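Local coordinates for bacterial regulatory proteins, tetR family (Corynebacterium glutamicum, PDB 3AQT), which acts as a TetR-family transcriptional repressor that probably binds DNA through a helix-turn-helix motif and takes resorcinol as its inducer ligand, at residues F175-L180 and R219-Q224; F213-L218 and E230-P235; A49-S54 and E74-G79; Q42-T47 and Y84-D89. One frame throughout, in Å; residues are numbered along the deposited sequence.

Interactions 1 and 2 belong to the ligand-binding part of the chain and interactions 3 and 4 to the DNA-binding part; the two pairs lie on opposite sides of the chain's centre. Interactions 1 and 2 share helix 209-220, with centres about 14 Å apart. Interactions 3 and 4 share helix 41-62, with centres about 10 Å apart. Interaction 2 is buried and wholly apolar across its segments. Interaction 1 is partly buried and adds a direct backbone hydrogen bond and a water bridge. Interaction 3, also partly buried, joins apolar packing to a water bridge. Interaction 4 is a surface contact, in which a tyrosine ring meets a methyl group and an arginine.

Interaction 1 of 4, residues F175-L180 and R219-Q224; sequences FTIEDL and RMVGVQ
Thr176 and Gly222 bring the two backbones together, with CA atoms 4.6 Å apart. Segment 175-180 is irregular; segment 219-224 holds the end of helix 209-220 and the turn that follows it. Thr176 N donates to Val221 O at 2.6 Å, with an N-H...O angle of 159°. Gly222 has a positive phi (97°) and is the C-prime residue of a Schellman motif. Its N bonds to Arg219 O, and Val223 N to Leu218 O.

Val221 divides its two methyl groups. Val221 CG2 lies over one face of the Phe175 ring, toward the rim, in a CH-pi contact 4.0 Å from the centroid. Val221 CG1 packs alongside Ile177 CD1 at 3.8 Å. Val223 CG2 meets the edge of the Phe175 ring, 4.0 Å from Phe175 CD1. Leu166 of helix 159-171 also touches both Phe175 and Val221. On the polar side, a water joins Thr176 OG1 to Gly222 O, to which it donates.

Glu178 reaches across the dimer interface to salt bridges with Arg219 and Arg229 of the second subunit. The backbone bond and the apolar cluster thus fix the loop against the helix end, next to this interface.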
# COMPACT_ATOMS: atom_id res chain seq x y z
N PHE B 175 -7.63 2.15 22.46
CA PHE B 175 -7.91 2.35 21.05
C PHE B 175 -9.39 2.21 20.72
O PHE B 175 -10.15 1.56 21.44
CB PHE B 175 -7.16 1.33 20.18
CG PHE B 175 -5.67 1.34 20.34
CD1 PHE B 175 -4.98 2.50 20.61
CD2 PHE B 175 -4.96 0.16 20.19
CE1 PHE B 175 -3.59 2.50 20.73
CE2 PHE B 175 -3.57 0.14 20.30
CZ PHE B 175 -2.89 1.31 20.57
N THR B 176 -9.78 2.81 19.59
CA THR B 176 -11.15 2.71 19.09
C THR B 176 -10.98 2.17 17.68
O THR B 176 -10.43 2.84 16.81
CB THR B 176 -11.83 4.09 19.02
OG1 THR B 176 -12.01 4.60 20.34
CG2 THR B 176 -13.20 3.97 18.34
N ILE B 177 -11.45 0.95 17.45
CA ILE B 177 -11.31 0.31 16.15
C ILE B 177 -12.58 -0.46 15.81
O ILE B 177 -13.05 -1.26 16.61
CB ILE B 177 -10.13 -0.69 16.16
CG1 ILE B 177 -8.83 0.02 16.51
CG2 ILE B 177 -10.02 -1.39 14.82
CD1 ILE B 177 -7.68 -0.89 16.91
N GLU B 178 -13.11 -0.24 14.61
CA GLU B 178 -14.33 -0.92 14.20
C GLU B 178 -14.05 -2.28 13.57
O GLU B 178 -14.84 -3.21 13.71
CB GLU B 178 -15.11 -0.06 13.22
CG GLU B 178 -15.56 1.26 13.81
CD GLU B 178 -16.02 2.25 12.76
OE1 GLU B 178 -15.17 2.71 11.97
OE2 GLU B 178 -17.23 2.55 12.72
N ASP B 179 -12.93 -2.39 12.86
CA ASP B 179 -12.57 -3.66 12.23
C ASP B 179 -11.07 -3.91 12.42
O ASP B 179 -10.22 -3.21 11.86
CB ASP B 179 -12.91 -3.63 10.74
CG ASP B 179 -12.71 -4.99 10.08
OD1 ASP B 179 -11.63 -5.59 10.27
OD2 ASP B 179 -13.63 -5.45 9.36
N LEU B 180 -10.77 -4.93 13.21
CA LEU B 180 -9.41 -5.31 13.55
C LEU B 180 -8.52 -5.71 12.38
O LEU B 180 -7.34 -5.35 12.33
CB LEU B 180 -9.47 -6.43 14.58
CG LEU B 180 -8.42 -6.45 15.68
CD1 LEU B 180 -8.14 -5.06 16.22
CD2 LEU B 180 -8.94 -7.36 16.78
N ARG B 219 -3.44 7.98 15.70
CA ARG B 219 -4.69 8.70 15.52
C ARG B 219 -5.68 7.80 14.78
O ARG B 219 -6.87 7.77 15.09
CB ARG B 219 -4.45 10.00 14.75
CG ARG B 219 -3.82 11.08 15.62
CD ARG B 219 -3.85 12.43 14.94
NE ARG B 219 -2.71 12.61 14.05
CZ ARG B 219 -1.57 13.18 14.41
NH1 ARG B 219 -1.42 13.63 15.65
NH2 ARG B 219 -0.57 13.27 13.53
N MSE B 220 -5.18 7.04 13.81
CA MSE B 220 -6.03 6.15 13.05
C MSE B 220 -6.74 5.14 13.94
O MSE B 220 -7.85 4.72 13.63
CB MSE B 220 -5.23 5.40 11.99
CG MSE B 220 -6.12 4.55 11.09
SE MSE B 220 -5.14 3.42 9.90
CE MSE B 220 -5.02 1.88 11.08
N VAL B 221 -6.10 4.74 15.05
CA VAL B 221 -6.74 3.78 15.95
C VAL B 221 -7.47 4.39 17.15
O VAL B 221 -7.76 3.69 18.13
CB VAL B 221 -5.75 2.68 16.43
CG1 VAL B 221 -5.45 1.75 15.26
CG2 VAL B 221 -4.47 3.29 16.97
N GLY B 222 -7.77 5.69 17.08
CA GLY B 222 -8.54 6.32 18.14
C GLY B 222 -7.87 7.09 19.25
O GLY B 222 -8.47 7.29 20.30
N VAL B 223 -6.64 7.53 19.03
CA VAL B 223 -5.92 8.28 20.04
C VAL B 223 -6.04 9.77 19.73
O VAL B 223 -5.85 10.19 18.59
CB VAL B 223 -4.43 7.87 20.06
CG1 VAL B 223 -3.65 8.73 21.05
CG2 VAL B 223 -4.31 6.41 20.44
N GLN B 224 -6.38 10.56 20.75
CA GLN B 224 -6.52 12.01 20.63
C GLN B 224 -5.34 12.57 19.83
O GLN B 224 -4.18 12.23 20.07
CB GLN B 224 -6.59 12.64 22.03
CG GLN B 224 -6.06 14.08 22.16
CD GLN B 224 -7.00 15.13 21.58
OE1 GLN B 224 -7.15 15.25 20.36
NE2 GLN B 224 -7.63 15.91 22.45
O HOH W 1 -10.10 5.84 22.01

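Interaction 2 of 4, residues F213-L218 and E230-P235; sequences FAAAML and EIASRP
Ile231 and Ala232 meet Leu218, Ala214 and Ala215 through apolar contacts alone. Glu230 opens the second segment at the exposed side of helix 225-231. Its carbonyl O accepts both Ser233 N and Ser233 OG, which reach it from the same face of its plane. Glu230 OE2 takes a hydrogen bond from Arg234 NE at 3.0 Å, within a salt bridge, and sits in the plane of the guanidinium.

Ile231 follows. Ile231 CG2 is anti to the backbone N and touches Leu218 CD1 at 3.8 Å. The two side chains cross at about a right angle, and Leu218 CD1 meets both CB and CG2 of Ile231.

Ala232 comes closest to helix 209-220, its CA 5.5 Å from that of Ala215. Ala232 CB lies 3.9 Å from Ala214 CB and 4.2 Å from Ala215 CB. Ala232 CB also rests 3.8 Å from Ala215 N, directly against the helix backbone. Small side chains on both sides permit this close approach.

Ser233 and Arg234 then carry the chain away through a type I turn that starts at Ile231. Arg234 NH1 forms a salt bridge with Glu121, which ties the turn to helix 119-134.

The contact is a buried seam between helix 209-220 and the end of helix 225-231. Helix 119-134 covers it too, with Arg128 against Ala214 and Ala124 against Leu218. Farther round helix 209-220, Phe213 and Met217 pack on helix 180-199.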
# COMPACT_ATOMS: atom_id res chain seq x y z
N PHE B 213 5.02 9.35 11.51
CA PHE B 213 4.25 8.24 10.98
C PHE B 213 3.50 7.51 12.09
O PHE B 213 2.32 7.20 11.96
CB PHE B 213 5.14 7.25 10.23
CG PHE B 213 4.40 6.01 9.80
CD1 PHE B 213 3.40 6.08 8.83
CD2 PHE B 213 4.63 4.79 10.43
CE1 PHE B 213 2.65 4.96 8.51
CE2 PHE B 213 3.88 3.67 10.11
CZ PHE B 213 2.89 3.75 9.15
N ALA B 214 4.20 7.23 13.19
CA ALA B 214 3.58 6.52 14.31
C ALA B 214 2.40 7.30 14.86
O ALA B 214 1.36 6.71 15.21
CB ALA B 214 4.61 6.26 15.40
N ALA B 215 2.54 8.62 14.94
CA ALA B 215 1.45 9.44 15.46
C ALA B 215 0.19 9.29 14.61
O ALA B 215 -0.91 9.13 15.13
CB ALA B 215 1.87 10.90 15.50
N ALA B 216 0.37 9.32 13.29
CA ALA B 216 -0.76 9.18 12.37
C ALA B 216 -1.44 7.83 12.55
O ALA B 216 -2.67 7.74 12.48
CB ALA B 216 -0.29 9.34 10.93
N MSE B 217 -0.66 6.78 12.79
CA MSE B 217 -1.25 5.47 12.98
C MSE B 217 -1.98 5.42 14.32
O MSE B 217 -3.02 4.75 14.44
CB MSE B 217 -0.19 4.36 12.91
CG MSE B 217 0.42 4.15 11.52
SE MSE B 217 -0.89 3.96 10.07
CE MSE B 217 -1.94 2.54 10.81
N LEU B 218 -1.46 6.14 15.31
CA LEU B 218 -2.09 6.20 16.62
C LEU B 218 -3.42 6.91 16.49
O LEU B 218 -4.41 6.51 17.09
CB LEU B 218 -1.21 6.92 17.65
CG LEU B 218 -0.06 6.10 18.23
CD1 LEU B 218 0.72 6.90 19.25
CD2 LEU B 218 -0.62 4.85 18.87
N GLU B 230 2.76 13.15 21.26
CA GLU B 230 3.54 12.98 22.48
C GLU B 230 3.97 11.53 22.68
O GLU B 230 5.12 11.25 23.02
CB GLU B 230 2.72 13.45 23.69
CG GLU B 230 3.30 13.03 25.03
CD GLU B 230 2.55 11.86 25.67
OE1 GLU B 230 1.30 11.92 25.73
OE2 GLU B 230 3.22 10.90 26.11
N ILE B 231 3.03 10.61 22.50
CA ILE B 231 3.34 9.20 22.67
C ILE B 231 4.39 8.73 21.67
O ILE B 231 5.26 7.94 22.01
CB ILE B 231 2.08 8.34 22.53
CG1 ILE B 231 1.07 8.74 23.59
CG2 ILE B 231 2.45 6.87 22.65
CD1 ILE B 231 0.94 7.88 24.86
N ALA B 232 4.32 9.23 20.45
CA ALA B 232 5.26 8.83 19.42
C ALA B 232 6.62 9.48 19.60
O ALA B 232 7.56 9.18 18.86
CB ALA B 232 4.72 9.17 18.05
N SER B 233 6.74 10.37 20.59
CA SER B 233 8.00 11.05 20.84
C SER B 233 8.74 10.54 22.08
O SER B 233 9.80 11.05 22.42
CB SER B 233 7.76 12.55 20.99
OG SER B 233 7.01 12.82 22.17
N ARG B 234 8.17 9.55 22.76
CA ARG B 234 8.80 8.98 23.94
C ARG B 234 10.12 8.30 23.60
O ARG B 234 10.30 7.82 22.49
CB ARG B 234 7.87 7.98 24.60
CG ARG B 234 6.60 8.60 25.11
CD ARG B 234 5.68 7.57 25.70
NE ARG B 234 4.49 8.22 26.22
CZ ARG B 234 3.45 7.59 26.74
NH1 ARG B 234 3.46 6.26 26.83
NH2 ARG B 234 2.41 8.28 27.19
N PRO B 235 11.07 8.26 24.55
CA PRO B 235 12.35 7.62 24.26
C PRO B 235 12.13 6.20 23.75
O PRO B 235 11.37 5.42 24.34
CB PRO B 235 13.07 7.66 25.61
CG PRO B 235 12.49 8.89 26.25
CD PRO B 235 11.02 8.73 25.94

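Interaction 3 of 4, residues A49-S54 and E74-G79; sequences ARLITS and EGANIG
Ala76 is the centre of this contact, and its methyl group faces helix 41-62. Leu51 CD2 touches Ala76 CB at 3.6 Å. The backbone of Arg50 lies alongside, with Arg50 O 3.9 Å from Ala76 CB. Leu51 CD2 also reaches Ile78 CD1 at 4.1 Å, where the two side chains cross at about a right angle. CG1 of Ile78 stands between the backbone N and the carbonyl carbon (chi1 67°), and from there the chain runs on to bring CD1 to the leucine.

One turn further along the helix, Ser54 packs against Gly75. Ser54 OG is 3.4 Å from Gly75 CA, and the glycine lets the serine lie directly on the backbone. The polar partner of Ser54 OG is Ile72 O, in the helix that Gly75 helps to end. This bond links the two helices directly.

The outer edge is polar. Arg50 stretches its chain, and Arg50 NH1 donates to a water at 2.9 Å, in the guanidinium plane. The water donates in turn to Ala76 O at 2.7 Å.

The end of helix 69-75 sets the position of Ala76. Asn77 has a positive phi and completes a Schellman motif, with Asn77 N bonded to Glu74 O. The chain then turns and presents Ile78 to Leu51. Phe83, Phe87 and Ile72 also pack on Leu51.

Segment 74-79 lies in the predicted helix-turn-helix motif. Here the turn after the first helix of that motif is held against helix 41-62, as in the three-helix DNA-binding domain of TetR-family regulators.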
# COMPACT_ATOMS: atom_id res chain seq x y z
N ALA B 49 17.47 -23.63 2.21
CA ALA B 49 18.01 -22.90 3.34
C ALA B 49 19.31 -22.20 2.96
O ALA B 49 19.52 -21.02 3.30
CB ALA B 49 18.24 -23.85 4.50
N ARG B 50 20.19 -22.91 2.26
CA ARG B 50 21.47 -22.35 1.84
C ARG B 50 21.31 -21.25 0.81
O ARG B 50 22.08 -20.29 0.80
CB ARG B 50 22.37 -23.45 1.30
CG ARG B 50 22.81 -24.43 2.35
CD ARG B 50 23.60 -25.57 1.75
NE ARG B 50 23.87 -26.60 2.75
CZ ARG B 50 24.54 -27.72 2.51
NH1 ARG B 50 25.01 -27.96 1.29
NH2 ARG B 50 24.75 -28.60 3.48
N LEU B 51 20.32 -21.40 -0.06
CA LEU B 51 20.05 -20.39 -1.08
C LEU B 51 19.56 -19.13 -0.39
O LEU B 51 19.98 -18.02 -0.74
CB LEU B 51 19.01 -20.90 -2.08
CG LEU B 51 19.56 -21.93 -3.08
CD1 LEU B 51 18.44 -22.49 -3.91
CD2 LEU B 51 20.60 -21.25 -3.96
N ILE B 52 18.68 -19.30 0.59
CA ILE B 52 18.14 -18.16 1.33
C ILE B 52 19.29 -17.40 1.99
O ILE B 52 19.37 -16.17 1.91
CB ILE B 52 17.13 -18.63 2.40
CG1 ILE B 52 15.88 -19.18 1.71
CG2 ILE B 52 16.75 -17.48 3.32
CD1 ILE B 52 15.20 -18.30 0.67
N THR B 53 20.18 -18.14 2.64
CA THR B 53 21.34 -17.56 3.32
C THR B 53 22.24 -16.85 2.31
O THR B 53 22.74 -15.76 2.57
CB THR B 53 22.17 -18.65 4.06
OG1 THR B 53 21.35 -19.27 5.06
CG2 THR B 53 23.40 -18.05 4.73
N SER B 54 22.44 -17.49 1.17
CA SER B 54 23.29 -16.90 0.13
C SER B 54 22.70 -15.58 -0.36
O SER B 54 23.38 -14.55 -0.38
CB SER B 54 23.43 -17.87 -1.05
OG SER B 54 24.28 -17.32 -2.04
N GLU B 74 26.04 -19.79 -6.62
CA GLU B 74 27.45 -20.01 -6.38
C GLU B 74 27.67 -19.95 -4.87
O GLU B 74 28.31 -20.83 -4.29
CB GLU B 74 28.29 -18.93 -7.08
CG GLU B 74 29.80 -19.13 -6.94
CD GLU B 74 30.62 -18.07 -7.67
OE1 GLU B 74 30.54 -16.87 -7.29
OE2 GLU B 74 31.34 -18.43 -8.63
N GLY B 75 27.13 -18.92 -4.23
CA GLY B 75 27.28 -18.77 -2.80
C GLY B 75 26.78 -19.97 -2.02
O GLY B 75 27.26 -20.26 -0.93
N ALA B 76 25.79 -20.67 -2.57
CA ALA B 76 25.22 -21.84 -1.92
C ALA B 76 25.95 -23.10 -2.37
O ALA B 76 25.65 -24.20 -1.90
CB ALA B 76 23.75 -21.95 -2.26
N ASN B 77 26.90 -22.92 -3.29
CA ASN B 77 27.69 -24.02 -3.81
C ASN B 77 26.90 -25.06 -4.62
O ASN B 77 26.92 -26.25 -4.29
CB ASN B 77 28.43 -24.70 -2.66
CG ASN B 77 29.44 -25.72 -3.13
OD1 ASN B 77 30.28 -25.44 -3.98
ND2 ASN B 77 29.37 -26.93 -2.57
N ILE B 78 26.19 -24.61 -5.65
CA ILE B 78 25.44 -25.51 -6.54
C ILE B 78 25.47 -24.97 -7.98
O ILE B 78 25.78 -23.80 -8.20
CB ILE B 78 23.94 -25.67 -6.11
CG1 ILE B 78 23.18 -24.36 -6.29
CG2 ILE B 78 23.86 -26.13 -4.66
CD1 ILE B 78 21.66 -24.48 -6.27
N GLY B 79 25.16 -25.83 -8.94
CA GLY B 79 25.16 -25.41 -10.34
C GLY B 79 24.08 -24.38 -10.60
O GLY B 79 22.94 -24.54 -10.13
O HOH W 2 24.82 -26.69 -1.30

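Interaction 4 of 4, residues Q42-T47 and Y84-D89; sequences QKREQT and YNYFPD
Tyr86 packs against Thr47 and Arg44 in a surface contact between the start of helix 41-62 and the loop that leads into helix 90-111. The ring lies flat beneath a methyl group. Thr47 CG2 sits over its centre in a CH-pi contact, 3.3 Å from the centroid and 8° off the ring normal. On the opposite face lies Asn85 CB, offset toward the rim. CG2 of Thr47 is anti to the backbone N, while Thr47 OG1 turns back to bond Lys43 O at 2.7 Å. That hydroxyl and Thr47 N reach Lys43 O from opposite faces of its plane. The bond should hold the threonine rotamer that presents the methyl to the ring.

Arg44 approaches the ring at its edge, with Arg44 CG in the ring plane and 3.8 Å from Tyr86 CD1. Its chain is extended and slides past Tyr86 in the opposite direction. Arg44 NH1 comes 2.6 Å from Asn85 O, at a poor angle for a hydrogen bond. The guanidinium plane is 23° from that of the ring. Lys43 CE comes within 3.9 Å of Tyr86 OH at the hydroxyl end of the ring.

Segment 84-89 spans the end of the predicted helix-turn-helix motif. Tyr86 also touches Leu51 of helix 41-62 and Ile78, in the turn after helix 69-75. Phe87 next to it packs on Ile52 of helix 41-62 and Leu93 of helix 90-111. Asp89 then caps helix 90-111 by bonding Gln92 N.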
# COMPACT_ATOMS: atom_id res chain seq x y z
N GLN B 42 15.36 -34.13 1.78
CA GLN B 42 16.21 -33.51 2.80
C GLN B 42 17.25 -32.63 2.13
O GLN B 42 17.61 -31.58 2.66
CB GLN B 42 16.90 -34.59 3.63
CG GLN B 42 17.70 -34.05 4.80
CD GLN B 42 18.43 -35.14 5.57
OE1 GLN B 42 19.27 -35.85 5.02
NE2 GLN B 42 18.09 -35.29 6.85
N LYS B 43 17.73 -33.07 0.98
CA LYS B 43 18.73 -32.33 0.21
C LYS B 43 18.12 -31.02 -0.26
O LYS B 43 18.75 -29.96 -0.20
CB LYS B 43 19.16 -33.16 -1.00
CG LYS B 43 19.97 -32.42 -2.05
CD LYS B 43 20.21 -33.31 -3.26
CE LYS B 43 20.98 -32.60 -4.36
NZ LYS B 43 21.18 -33.48 -5.54
N ARG B 44 16.88 -31.09 -0.73
CA ARG B 44 16.16 -29.92 -1.20
C ARG B 44 15.93 -28.95 -0.04
O ARG B 44 16.04 -27.73 -0.20
CB ARG B 44 14.81 -30.35 -1.80
CG ARG B 44 13.90 -29.19 -2.19
CD ARG B 44 12.49 -29.69 -2.48
NE ARG B 44 11.53 -28.58 -2.54
CZ ARG B 44 11.44 -27.71 -3.54
NH1 ARG B 44 12.26 -27.80 -4.58
NH2 ARG B 44 10.54 -26.74 -3.49
N GLU B 45 15.62 -29.50 1.13
CA GLU B 45 15.38 -28.70 2.32
C GLU B 45 16.57 -27.84 2.71
O GLU B 45 16.43 -26.64 2.92
CB GLU B 45 14.98 -29.60 3.49
CG GLU B 45 13.49 -29.90 3.57
CD GLU B 45 13.17 -31.10 4.45
OE1 GLU B 45 13.82 -31.25 5.51
OE2 GLU B 45 12.26 -31.88 4.08
N GLN B 46 17.75 -28.45 2.80
CA GLN B 46 18.94 -27.69 3.17
C GLN B 46 19.43 -26.77 2.05
O GLN B 46 20.05 -25.75 2.32
CB GLN B 46 20.06 -28.62 3.64
CG GLN B 46 20.45 -29.69 2.64
CD GLN B 46 21.80 -30.30 2.95
OE1 GLN B 46 22.11 -30.63 4.10
NE2 GLN B 46 22.63 -30.46 1.91
N THR B 47 19.16 -27.13 0.80
CA THR B 47 19.58 -26.30 -0.32
C THR B 47 18.76 -25.02 -0.32
O THR B 47 19.32 -23.94 -0.54
CB THR B 47 19.40 -27.04 -1.67
OG1 THR B 47 20.20 -28.23 -1.67
CG2 THR B 47 19.87 -26.15 -2.82
N TYR B 84 16.17 -23.48 -10.18
CA TYR B 84 14.74 -23.74 -10.30
C TYR B 84 14.30 -25.14 -9.89
O TYR B 84 13.20 -25.58 -10.20
CB TYR B 84 14.28 -23.39 -11.72
CG TYR B 84 14.49 -21.92 -11.99
CD1 TYR B 84 13.67 -20.97 -11.39
CD2 TYR B 84 15.56 -21.48 -12.76
CE1 TYR B 84 13.91 -19.61 -11.54
CE2 TYR B 84 15.82 -20.11 -12.92
CZ TYR B 84 14.99 -19.18 -12.30
OH TYR B 84 15.25 -17.83 -12.42
N ASN B 85 15.18 -25.83 -9.18
CA ASN B 85 14.86 -27.16 -8.68
C ASN B 85 14.44 -26.99 -7.23
O ASN B 85 13.97 -27.93 -6.60
CB ASN B 85 16.08 -28.07 -8.75
CG ASN B 85 16.12 -28.91 -10.00
OD1 ASN B 85 17.10 -29.61 -10.26
ND2 ASN B 85 15.05 -28.87 -10.79
N TYR B 86 14.63 -25.78 -6.70
CA TYR B 86 14.31 -25.50 -5.31
C TYR B 86 13.33 -24.34 -5.12
O TYR B 86 12.67 -24.24 -4.09
CB TYR B 86 15.61 -25.21 -4.56
CG TYR B 86 16.66 -26.25 -4.81
CD1 TYR B 86 16.60 -27.50 -4.18
CD2 TYR B 86 17.71 -26.01 -5.69
CE1 TYR B 86 17.57 -28.48 -4.43
CE2 TYR B 86 18.68 -26.98 -5.95
CZ TYR B 86 18.61 -28.20 -5.31
OH TYR B 86 19.58 -29.15 -5.56
N PHE B 87 13.26 -23.46 -6.12
CA PHE B 87 12.34 -22.32 -6.11
C PHE B 87 11.74 -22.21 -7.52
O PHE B 87 12.45 -22.35 -8.51
CB PHE B 87 13.08 -21.04 -5.76
CG PHE B 87 13.46 -20.93 -4.31
CD1 PHE B 87 12.55 -20.43 -3.38
CD2 PHE B 87 14.72 -21.34 -3.87
CE1 PHE B 87 12.89 -20.35 -2.03
CE2 PHE B 87 15.06 -21.26 -2.53
CZ PHE B 87 14.14 -20.77 -1.61
N PRO B 88 10.43 -21.96 -7.61
CA PRO B 88 9.80 -21.83 -8.93
C PRO B 88 10.27 -20.58 -9.65
O PRO B 88 10.36 -20.54 -10.87
CB PRO B 88 8.31 -21.77 -8.59
CG PRO B 88 8.31 -21.08 -7.27
CD PRO B 88 9.43 -21.78 -6.54
N ASP B 89 10.59 -19.54 -8.88
CA ASP B 89 11.04 -18.30 -9.46
C ASP B 89 11.86 -17.46 -8.50
O ASP B 89 12.11 -17.86 -7.36
CB ASP B 89 9.84 -17.47 -9.93
CG ASP B 89 8.82 -17.27 -8.83
OD1 ASP B 89 7.78 -17.96 -8.85
OD2 ASP B 89 9.08 -16.43 -7.93